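Local coordinates for protein aspartate aminotransferase (Rhodobacter sphaeroides, PDB 3NRA) that probably catalyses the pyridoxal-phosphate-dependent transfer of an amino group from L-aspartate to 2-oxoglutarate, giving oxaloacetate and L-glutamate, at residues L86-F94 with V293-A301. Sequence-based numbering, arbitrary orientation.
Sequences LLAPRLAAF and VLRGWFDEA
In the large, pyridoxal-phosphate-binding domain of this class-I (fold type I) aminotransferase, helix 81-95 packs against the type II beta turn G296-D299, and R90 of the helix bonds two backbone carbonyls, W297 O within the turn and R295 O in the 3-10 segment 294-296 that leads into it. The contact shows how one arginine NH1 can be shared between two backbone carbonyls. R90 NH1 lies 2.9 Å from R295 O, in a nearly straight bond (170°) that keeps to the guanidinium plane. The bond from R90 NH1 to W297 O is equally short, but more bent at 151° and tilted from that plane. Both oxygens are met from above their carbonyl planes. The chain of R90 is extended from CG to NE, which carries the guanidinium past F298 CB to these carbonyls, with R90 CD 3.8 Å from F298 CB. D299 CB lies over one guanidinium face, while the carboxylate is linked indirectly: a water accepts from R90 NH2 and donates to both R295 O and D299 OD2. R295 O thus serves two donors, R90 and the water.

Beside this polar cluster runs an apolar seam. L87 CD2 lies 3.9 Å from W297 CE3, the two side chains crossing at about a right angle, and L91 CD2 reaches both W297 CH2 and F298 CE2. The same tryptophan and L91 continue inward to V264 on strand 263-267, so the seam joins helix and turn to the large mixed sheet; the indole NE1 bonds to E255. Just after the turn, E300 OE2 accepts from F298 N, while E300 OE1 forms a salt bridge with R223, which also makes a cation-pi contact with F298. With F94 CG anti to the backbone N (chi1 -176°), F298 CE1 and CZ lie over one face of the F94 ring in an oblique pair, F94 CD1 being 3.6 Å from F298 CE1.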
ATOM      1  N   LEU B  86     -19.140   4.393  11.315  1.00 18.98           N
ATOM      2  CA  LEU B  86     -19.826   3.098  11.487  1.00 19.99           C
ATOM      3  C   LEU B  86     -18.937   2.121  12.269  1.00 19.28           C
ATOM      4  O   LEU B  86     -19.420   1.384  13.111  1.00 18.99           O
ATOM      5  CB  LEU B  86     -20.183   2.453  10.145  1.00 20.45           C
ATOM      6  CG  LEU B  86     -21.580   2.591   9.556  1.00 25.01           C
ATOM      7  CD1 LEU B  86     -21.587   1.893   8.176  1.00 27.49           C
ATOM      8  CD2 LEU B  86     -22.710   2.003  10.478  1.00 25.43           C
ATOM      9  N   LEU B  87     -17.648   2.094  11.957  1.00 18.61           N
ATOM     10  CA  LEU B  87     -16.771   1.037  12.482  1.00 17.95           C
ATOM     11  C   LEU B  87     -16.382   1.236  13.945  1.00 17.62           C
ATOM     12  O   LEU B  87     -16.284   0.264  14.698  1.00 17.25           O
ATOM     13  CB  LEU B  87     -15.520   0.902  11.638  1.00 18.13           C
ATOM     14  CG  LEU B  87     -15.602   0.184  10.288  1.00 17.70           C
ATOM     15  CD1 LEU B  87     -14.138   0.088   9.707  1.00 17.79           C
ATOM     16  CD2 LEU B  87     -16.219  -1.183  10.386  1.00 17.98           C
ATOM     17  N   ALA B  88     -16.181   2.489  14.351  1.00 17.52           N
ATOM     18  CA  ALA B  88     -15.620   2.799  15.677  1.00 16.61           C
ATOM     19  C   ALA B  88     -16.425   2.163  16.830  1.00 16.74           C
ATOM     20  O   ALA B  88     -15.830   1.539  17.734  1.00 15.61           O
ATOM     21  CB  ALA B  88     -15.497   4.348  15.866  1.00 16.35           C
ATOM     22  N   PRO B  89     -17.789   2.296  16.800  1.00 16.40           N
ATOM     23  CA  PRO B  89     -18.613   1.616  17.825  1.00 16.37           C
ATOM     24  C   PRO B  89     -18.469   0.100  17.794  1.00 16.10           C
ATOM     25  O   PRO B  89     -18.425  -0.535  18.844  1.00 16.28           O
ATOM     26  CB  PRO B  89     -20.054   2.039  17.472  1.00 16.80           C
ATOM     27  CG  PRO B  89     -19.910   3.301  16.701  1.00 17.18           C
ATOM     28  CD  PRO B  89     -18.600   3.186  15.951  1.00 16.33           C
ATOM     29  N   ARG B  90     -18.328  -0.471  16.602  1.00 16.27           N
ATOM     30  CA  ARG B  90     -18.185  -1.926  16.462  1.00 16.12           C
ATOM     31  C   ARG B  90     -16.849  -2.409  17.023  1.00 15.47           C
ATOM     32  O   ARG B  90     -16.796  -3.393  17.779  1.00 15.47           O
ATOM     33  CB  ARG B  90     -18.340  -2.339  15.008  1.00 16.58           C
ATOM     34  CG  ARG B  90     -19.665  -1.870  14.396  1.00 17.70           C
ATOM     35  CD  ARG B  90     -19.907  -2.405  13.049  1.00 17.41           C
ATOM     36  NE  ARG B  90     -21.149  -1.849  12.494  1.00 19.69           N
ATOM     37  CZ  ARG B  90     -21.532  -1.937  11.214  1.00 19.20           C
ATOM     38  NH1 ARG B  90     -20.768  -2.542  10.285  1.00 21.60           N
ATOM     39  NH2 ARG B  90     -22.657  -1.365  10.842  1.00 20.06           N
ATOM     40  N   LEU B  91     -15.788  -1.698  16.673  1.00 14.81           N
ATOM     41  CA  LEU B  91     -14.457  -1.989  17.173  1.00 14.82           C
ATOM     42  C   LEU B  91     -14.326  -1.683  18.668  1.00 15.13           C
ATOM     43  O   LEU B  91     -13.575  -2.357  19.365  1.00 14.98           O
ATOM     44  CB  LEU B  91     -13.408  -1.195  16.381  1.00 14.39           C
ATOM     45  CG  LEU B  91     -13.224  -1.589  14.919  1.00 13.58           C
ATOM     46  CD1 LEU B  91     -12.364  -0.539  14.156  1.00 11.41           C
ATOM     47  CD2 LEU B  91     -12.593  -3.015  14.780  1.00 11.77           C
ATOM     48  N   ALA B  92     -15.070  -0.670  19.161  1.00 14.76           N
ATOM     49  CA  ALA B  92     -15.150  -0.402  20.611  1.00 14.58           C
ATOM     50  C   ALA B  92     -15.807  -1.553  21.380  1.00 14.56           C
ATOM     51  O   ALA B  92     -15.303  -1.974  22.431  1.00 14.06           O
ATOM     52  CB  ALA B  92     -15.912   0.959  20.907  1.00 13.16           C
ATOM     53  N   ALA B  93     -16.946  -2.026  20.867  1.00 14.59           N
ATOM     54  CA  ALA B  93     -17.675  -3.149  21.461  1.00 14.98           C
ATOM     55  C   ALA B  93     -16.826  -4.422  21.442  1.00 14.87           C
ATOM     56  O   ALA B  93     -16.723  -5.094  22.441  1.00 14.86           O
ATOM     57  CB  ALA B  93     -18.991  -3.377  20.719  1.00 15.66           C
ATOM     58  N   PHE B  94     -16.159  -4.680  20.313  1.00 14.34           N
ATOM     59  CA  PHE B  94     -15.297  -5.861  20.166  1.00 14.41           C
ATOM     60  C   PHE B  94     -14.143  -5.888  21.161  1.00 13.95           C
ATOM     61  O   PHE B  94     -13.958  -6.879  21.850  1.00 14.44           O
ATOM     62  CB  PHE B  94     -14.747  -5.974  18.735  1.00 13.59           C
ATOM     63  CG  PHE B  94     -13.940  -7.219  18.505  1.00 15.19           C
ATOM     64  CD1 PHE B  94     -14.509  -8.475  18.698  1.00 17.03           C
ATOM     65  CD2 PHE B  94     -12.576  -7.143  18.205  1.00 15.75           C
ATOM     66  CE1 PHE B  94     -13.751  -9.636  18.513  1.00 16.06           C
ATOM     67  CE2 PHE B  94     -11.823  -8.294  18.022  1.00 15.54           C
ATOM     68  CZ  PHE B  94     -12.405  -9.539  18.182  1.00 14.09           C
ATOM     69  N   VAL B 293     -16.817  -2.393   1.482  1.00 15.08           N
ATOM     70  CA  VAL B 293     -17.163  -3.716   2.045  1.00 15.43           C
ATOM     71  C   VAL B 293     -17.139  -3.710   3.583  1.00 15.64           C
ATOM     72  O   VAL B 293     -17.821  -4.529   4.215  1.00 15.98           O
ATOM     73  CB  VAL B 293     -16.267  -4.878   1.526  1.00 15.98           C
ATOM     74  CG1 VAL B 293     -16.245  -4.904  -0.023  1.00 14.90           C
ATOM     75  CG2 VAL B 293     -14.859  -4.791   2.119  1.00 15.41           C
ATOM     76  N   LEU B 294     -16.401  -2.764   4.170  1.00 14.38           N
ATOM     77  CA  LEU B 294     -16.324  -2.624   5.622  1.00 14.96           C
ATOM     78  C   LEU B 294     -17.616  -2.169   6.259  1.00 16.02           C
ATOM     79  O   LEU B 294     -17.771  -2.309   7.467  1.00 16.40           O
ATOM     80  CB  LEU B 294     -15.200  -1.635   6.019  1.00 13.74           C
ATOM     81  CG  LEU B 294     -13.779  -2.064   5.629  1.00 13.72           C
ATOM     82  CD1 LEU B 294     -12.792  -0.940   5.880  1.00 13.37           C
ATOM     83  CD2 LEU B 294     -13.377  -3.327   6.403  1.00 11.70           C
ATOM     84  N   ARG B 295     -18.564  -1.645   5.461  1.00 16.28           N
ATOM     85  CA  ARG B 295     -19.906  -1.331   5.986  1.00 16.59           C
ATOM     86  C   ARG B 295     -20.613  -2.576   6.578  1.00 16.66           C
ATOM     87  O   ARG B 295     -21.469  -2.451   7.489  1.00 16.49           O
ATOM     88  CB  ARG B 295     -20.770  -0.681   4.902  1.00 16.42           C
ATOM     89  CG  ARG B 295     -20.240   0.675   4.421  1.00 18.39           C
ATOM     90  CD  ARG B 295     -21.295   1.452   3.570  1.00 23.31           C
ATOM     91  NE  ARG B 295     -20.834   2.822   3.275  1.00 21.76           N
ATOM     92  CZ  ARG B 295     -20.218   3.211   2.146  1.00 25.02           C
ATOM     93  NH1 ARG B 295     -20.000   2.361   1.129  1.00 25.75           N
ATOM     94  NH2 ARG B 295     -19.810   4.479   2.032  1.00 24.25           N
ATOM     95  N   GLY B 296     -20.228  -3.766   6.081  1.00 16.53           N
ATOM     96  CA  GLY B 296     -20.753  -5.044   6.579  1.00 17.58           C
ATOM     97  C   GLY B 296     -19.946  -5.698   7.714  1.00 17.38           C
ATOM     98  O   GLY B 296     -20.370  -6.719   8.251  1.00 16.99           O
ATOM     99  N   TRP B 297     -18.773  -5.135   8.045  1.00 16.26           N
ATOM    100  CA  TRP B 297     -17.848  -5.769   8.960  1.00 15.95           C
ATOM    101  C   TRP B 297     -18.366  -5.639  10.388  1.00 16.87           C
ATOM    102  O   TRP B 297     -18.714  -4.522  10.841  1.00 16.42           O
ATOM    103  CB  TRP B 297     -16.446  -5.139   8.845  1.00 15.24           C
ATOM    104  CG  TRP B 297     -15.351  -5.894   9.597  1.00 15.16           C
ATOM    105  CD1 TRP B 297     -15.296  -7.240   9.842  1.00 15.15           C
ATOM    106  CD2 TRP B 297     -14.125  -5.342  10.128  1.00 13.51           C
ATOM    107  NE1 TRP B 297     -14.131  -7.551  10.534  1.00 14.18           N
ATOM    108  CE2 TRP B 297     -13.404  -6.410  10.721  1.00 12.99           C
ATOM    109  CE3 TRP B 297     -13.591  -4.059  10.190  1.00 12.85           C
ATOM    110  CZ2 TRP B 297     -12.184  -6.223  11.351  1.00 13.19           C
ATOM    111  CZ3 TRP B 297     -12.382  -3.867  10.837  1.00 11.95           C
ATOM    112  CH2 TRP B 297     -11.691  -4.935  11.400  1.00 14.22           C
ATOM    113  N   PHE B 298     -18.450  -6.785  11.075  1.00 16.57           N
ATOM    114  CA  PHE B 298     -19.086  -6.916  12.411  1.00 17.24           C
ATOM    115  C   PHE B 298     -20.609  -6.757  12.380  1.00 19.10           C
ATOM    116  O   PHE B 298     -21.237  -6.631  13.423  1.00 20.68           O
ATOM    117  CB  PHE B 298     -18.456  -5.948  13.441  1.00 16.67           C
ATOM    118  CG  PHE B 298     -17.134  -6.389  13.944  1.00 17.32           C
ATOM    119  CD1 PHE B 298     -17.046  -7.382  14.912  1.00 19.66           C
ATOM    120  CD2 PHE B 298     -15.968  -5.831  13.460  1.00 18.60           C
ATOM    121  CE1 PHE B 298     -15.828  -7.802  15.382  1.00 19.37           C
ATOM    122  CE2 PHE B 298     -14.750  -6.241  13.934  1.00 19.77           C
ATOM    123  CZ  PHE B 298     -14.673  -7.231  14.893  1.00 17.84           C
ATOM    124  N   ASP B 299     -21.208  -6.806  11.194  1.00 19.18           N
ATOM    125  CA  ASP B 299     -22.648  -6.752  11.081  1.00 20.22           C
ATOM    126  C   ASP B 299     -23.129  -7.858  10.137  1.00 21.02           C
ATOM    127  O   ASP B 299     -24.111  -7.689   9.406  1.00 21.27           O
ATOM    128  CB  ASP B 299     -23.079  -5.368  10.581  1.00 20.20           C
ATOM    129  CG  ASP B 299     -24.597  -5.158  10.633  1.00 21.29           C
ATOM    130  OD1 ASP B 299     -25.236  -5.604  11.596  1.00 21.69           O
ATOM    131  OD2 ASP B 299     -25.141  -4.573   9.677  1.00 23.30           O
ATOM    132  N   GLU B 300     -22.478  -9.009  10.218  1.00 21.07           N
ATOM    133  CA  GLU B 300     -22.807 -10.136   9.372  1.00 22.60           C
ATOM    134  C   GLU B 300     -24.086 -10.782   9.911  1.00 24.66           C
ATOM    135  O   GLU B 300     -24.484 -10.534  11.061  1.00 25.81           O
ATOM    136  CB  GLU B 300     -21.651 -11.158   9.348  1.00 21.42           C
ATOM    137  CG  GLU B 300     -20.301 -10.589   8.824  1.00 20.26           C
ATOM    138  CD  GLU B 300     -19.491  -9.813   9.887  1.00 16.98           C
ATOM    139  OE1 GLU B 300     -19.944  -9.711  11.052  1.00 17.16           O
ATOM    140  OE2 GLU B 300     -18.381  -9.322   9.571  1.00 16.38           O
ATOM    141  N   ALA B 301     -24.720 -11.615   9.104  1.00 27.07           N
ATOM    142  CA  ALA B 301     -25.925 -12.349   9.560  1.00 29.83           C
ATOM    143  C   ALA B 301     -25.651 -13.062  10.917  1.00 30.97           C
ATOM    144  O   ALA B 301     -24.560 -13.602  11.120  1.00 30.58           O
ATOM    145  CB  ALA B 301     -26.371 -13.369   8.490  1.00 30.17           C
TER
HETATM  146  O   HOH W   1     -24.141  -2.267   8.516  1.00 24.54           O